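Local coordinates for protein putative transcription regulator (Lactobacillus plantarum, PDB 3K69) that probably regulates transcription as a dimeric helix-turn-helix repressor or activator of the family that includes iron-dependent regulators, presumably by binding DNA, at residues A14-D22 / M140-N148. Numbering follows the deposited sequence.
Sequences AVHSILYLD and MADLQADLN
Leu19 plugs helix 9-22 into helix 140-148 as a knob into a hole, its side chain seated among Met140, Leu143, Gln144 and Leu147. The axes of the segments 14-22 and 140-148 pass 11.4 Å apart, with 81° between their N-to-C directions, so the contact is concentrated near one crossing point. Followed outward, selenomethionine Met140 leaves its helix through CB and CG, which lead to SE beside Val15 CG2 (4.2 Å). The chain bends at both chi2 and chi3 (each -63°), and the two bends turn methyl CE across to Leu19 CG at 3.7 Å. CE also touches Leu19 CD2, Ile18 CG2 and the backbone O of Val15. Val15 CG1 meets Leu143 tip to tip, at 3.7 Å from both CD1 and CD2 of that leucine. Leu19 crosses Leu143 at about a right angle, CD1 against CD2, and its CD1 meets Leu147 CD2 end to end at 4.0 Å. Leu79 and Leu82 of helix 79-86 flank this apolar patch, and Ile116 and Thr119 of the second subunit pack on Leu19 and on the Leu143-Leu147 pair, respectively.

At the polar margin, Gln144 runs extended past Leu19 and donates NE2-H to Asp22 OD2 (2.9 Å). The bond is nearly straight and lies in the amide plane, yet reaches OD2 from above the carboxylate, the two planes being 53° apart. Asp22 OD1 is engaged by Arg25 in a salt bridge. A leucine in place of Gln144 would probably leave Asp22 OD2 without its amide donor while Arg25 still held OD1. Packing of methyl groups, one from a selenomethionine, thus joins the two helices within one subunit, beside the surface on which the second subunit packs, while a single amide-carboxylate hydrogen bond, to an Asp22 probably ionised given its Arg25 salt bridge, adds direction at the edge.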
loop_
_atom_site.group_PDB
_atom_site.type_symbol
_atom_site.label_atom_id
_atom_site.label_comp_id
_atom_site.label_asym_id
_atom_site.label_seq_id
_atom_site.Cartn_x
_atom_site.Cartn_y
_atom_site.Cartn_z
ATOM N N ALA A 14 -5.632 1.576 16.493
ATOM C CA ALA A 14 -5.749 0.306 17.200
ATOM C C ALA A 14 -4.477 -0.061 17.960
ATOM O O ALA A 14 -4.550 -0.400 19.111
ATOM C CB ALA A 14 -6.142 -0.790 16.286
ATOM N N VAL A 15 -3.330 0.031 17.314
ATOM C CA VAL A 15 -2.075 -0.194 17.965
ATOM C C VAL A 15 -1.890 0.686 19.183
ATOM O O VAL A 15 -1.604 0.194 20.279
ATOM C CB VAL A 15 -0.879 -0.001 16.982
ATOM C CG1 VAL A 15 0.414 -0.049 17.713
ATOM C CG2 VAL A 15 -0.883 -1.068 15.836
ATOM N N HIS A 16 -2.049 1.983 18.987
ATOM C CA HIS A 16 -1.874 2.958 20.058
ATOM C C HIS A 16 -2.879 2.702 21.226
ATOM O O HIS A 16 -2.505 2.741 22.417
ATOM C CB HIS A 16 -2.009 4.360 19.471
ATOM C CG HIS A 16 -1.477 5.438 20.338
ATOM N ND1 HIS A 16 -0.971 6.618 19.829
ATOM C CD2 HIS A 16 -1.368 5.524 21.689
ATOM C CE1 HIS A 16 -0.584 7.387 20.835
ATOM N NE2 HIS A 16 -0.803 6.740 21.973
ATOM N N SER A 17 -4.135 2.378 20.888
ATOM C CA SER A 17 -5.142 2.122 21.908
ATOM C C SER A 17 -4.823 0.864 22.728
ATOM O O SER A 17 -4.906 0.874 23.971
ATOM C CB SER A 17 -6.549 2.035 21.276
ATOM O OG SER A 17 -6.943 3.285 20.722
ATOM N N ILE A 18 -4.459 -0.221 22.045
ATOM C CA ILE A 18 -4.011 -1.437 22.739
ATOM C C ILE A 18 -2.813 -1.162 23.650
ATOM O O ILE A 18 -2.780 -1.626 24.784
ATOM C CB ILE A 18 -3.708 -2.594 21.768
ATOM C CG1 ILE A 18 -5.000 -2.957 21.007
ATOM C CG2 ILE A 18 -3.170 -3.805 22.558
ATOM C CD1 ILE A 18 -4.802 -3.813 19.736
ATOM N N LEU A 19 -1.826 -0.423 23.165
ATOM C CA LEU A 19 -0.677 -0.108 24.013
ATOM C C LEU A 19 -1.091 0.726 25.237
ATOM O O LEU A 19 -0.620 0.497 26.346
ATOM C CB LEU A 19 0.425 0.583 23.228
ATOM C CG LEU A 19 1.129 -0.237 22.149
ATOM C CD1 LEU A 19 1.824 0.743 21.222
ATOM C CD2 LEU A 19 2.068 -1.232 22.742
ATOM N N TYR A 20 -2.009 1.655 25.044
ATOM C CA TYR A 20 -2.452 2.507 26.127
ATOM C C TYR A 20 -3.172 1.674 27.183
ATOM O O TYR A 20 -2.869 1.775 28.396
ATOM C CB TYR A 20 -3.355 3.626 25.632
ATOM C CG TYR A 20 -3.688 4.624 26.717
ATOM C CD1 TYR A 20 -2.856 5.730 26.940
ATOM C CD2 TYR A 20 -4.803 4.453 27.550
ATOM C CE1 TYR A 20 -3.135 6.670 27.945
ATOM C CE2 TYR A 20 -5.089 5.395 28.580
ATOM C CZ TYR A 20 -4.259 6.506 28.751
ATOM O OH TYR A 20 -4.497 7.435 29.751
ATOM N N LEU A 21 -4.088 0.823 26.718
ATOM C CA LEU A 21 -4.820 -0.064 27.622
ATOM C C LEU A 21 -3.896 -1.071 28.368
ATOM O O LEU A 21 -4.134 -1.379 29.528
ATOM C CB LEU A 21 -5.964 -0.757 26.885
ATOM C CG LEU A 21 -7.068 0.199 26.373
ATOM C CD1 LEU A 21 -8.047 -0.480 25.469
ATOM C CD2 LEU A 21 -7.793 0.961 27.494
ATOM N N ASP A 22 -2.847 -1.541 27.704
ATOM C CA ASP A 22 -1.839 -2.414 28.313
ATOM C C ASP A 22 -1.135 -1.681 29.472
ATOM O O ASP A 22 -0.699 -2.332 30.392
ATOM C CB ASP A 22 -0.799 -2.843 27.255
ATOM C CG ASP A 22 0.326 -3.690 27.825
ATOM O OD1 ASP A 22 0.065 -4.872 28.138
ATOM O OD2 ASP A 22 1.464 -3.182 27.938
HETATM N N MSE A 140 1.865 -8.064 18.656
HETATM C CA MSE A 140 1.888 -6.826 19.412
HETATM C C MSE A 140 3.014 -6.798 20.446
HETATM O O MSE A 140 3.448 -5.707 20.803
HETATM C CB MSE A 140 0.529 -6.588 20.116
HETATM C CG MSE A 140 -0.572 -6.011 19.223
HETATM SE SE MSE A 140 -0.166 -4.216 18.510
HETATM C CE MSE A 140 -0.066 -3.211 20.259
ATOM N N ALA A 141 3.471 -7.969 20.938
ATOM C CA ALA A 141 4.604 -8.019 21.847
ATOM C C ALA A 141 5.889 -7.610 21.115
ATOM O O ALA A 141 6.731 -6.970 21.682
ATOM C CB ALA A 141 4.758 -9.449 22.477
ATOM N N ASP A 142 6.041 -8.018 19.854
ATOM C CA ASP A 142 7.159 -7.540 19.011
ATOM C C ASP A 142 7.070 -6.030 18.839
ATOM O O ASP A 142 8.076 -5.343 18.850
ATOM C CB ASP A 142 7.132 -8.209 17.636
ATOM C CG ASP A 142 7.304 -9.723 17.712
ATOM O OD1 ASP A 142 8.301 -10.158 18.294
ATOM O OD2 ASP A 142 6.452 -10.483 17.198
ATOM N N LEU A 143 5.857 -5.500 18.665
ATOM C CA LEU A 143 5.713 -4.073 18.433
ATOM C C LEU A 143 6.068 -3.311 19.694
ATOM O O LEU A 143 6.776 -2.325 19.642
ATOM C CB LEU A 143 4.322 -3.695 17.905
ATOM C CG LEU A 143 4.127 -2.250 17.381
ATOM C CD1 LEU A 143 3.068 -2.217 16.283
ATOM C CD2 LEU A 143 3.782 -1.259 18.501
ATOM N N GLN A 144 5.595 -3.785 20.822
ATOM C CA GLN A 144 5.989 -3.216 22.108
ATOM C C GLN A 144 7.481 -3.298 22.383
ATOM O O GLN A 144 8.065 -2.342 22.925
ATOM C CB GLN A 144 5.224 -3.875 23.226
ATOM C CG GLN A 144 5.545 -3.254 24.583
ATOM C CD GLN A 144 4.549 -3.701 25.610
ATOM O OE1 GLN A 144 4.538 -4.861 25.958
ATOM N NE2 GLN A 144 3.688 -2.802 26.063
ATOM N N ALA A 145 8.106 -4.423 22.017
ATOM C CA ALA A 145 9.580 -4.546 22.028
ATOM C C ALA A 145 10.322 -3.440 21.260
ATOM O O ALA A 145 11.304 -2.892 21.755
ATOM C CB ALA A 145 10.020 -5.945 21.529
ATOM N N ASP A 146 9.864 -3.139 20.047
ATOM C CA ASP A 146 10.426 -2.078 19.220
ATOM C C ASP A 146 10.223 -0.655 19.812
ATOM O O ASP A 146 11.104 0.190 19.756
ATOM C CB ASP A 146 9.819 -2.087 17.806
ATOM C CG ASP A 146 10.594 -1.190 16.867
ATOM O OD1 ASP A 146 11.649 -1.638 16.350
ATOM O OD2 ASP A 146 10.194 -0.025 16.713
ATOM N N LEU A 147 9.034 -0.413 20.338
ATOM C CA LEU A 147 8.696 0.831 21.036
ATOM C C LEU A 147 9.643 1.090 22.192
ATOM O O LEU A 147 9.973 2.240 22.460
ATOM C CB LEU A 147 7.304 0.694 21.607
ATOM C CG LEU A 147 6.450 1.912 21.879
ATOM C CD1 LEU A 147 5.818 2.471 20.578
ATOM C CD2 LEU A 147 5.393 1.466 22.904
ATOM N N ASN A 148 10.035 0.031 22.897
ATOM C CA ASN A 148 10.974 0.144 24.035
ATOM C C ASN A 148 12.455 0.101 23.622
ATOM O O ASN A 148 13.281 0.764 24.238
ATOM C CB ASN A 148 10.728 -0.976 25.062
ATOM C CG ASN A 148 9.390 -0.859 25.767
ATOM O OD1 ASN A 148 8.873 0.239 26.001
ATOM N ND2 ASN A 148 8.823 -2.013 26.127
#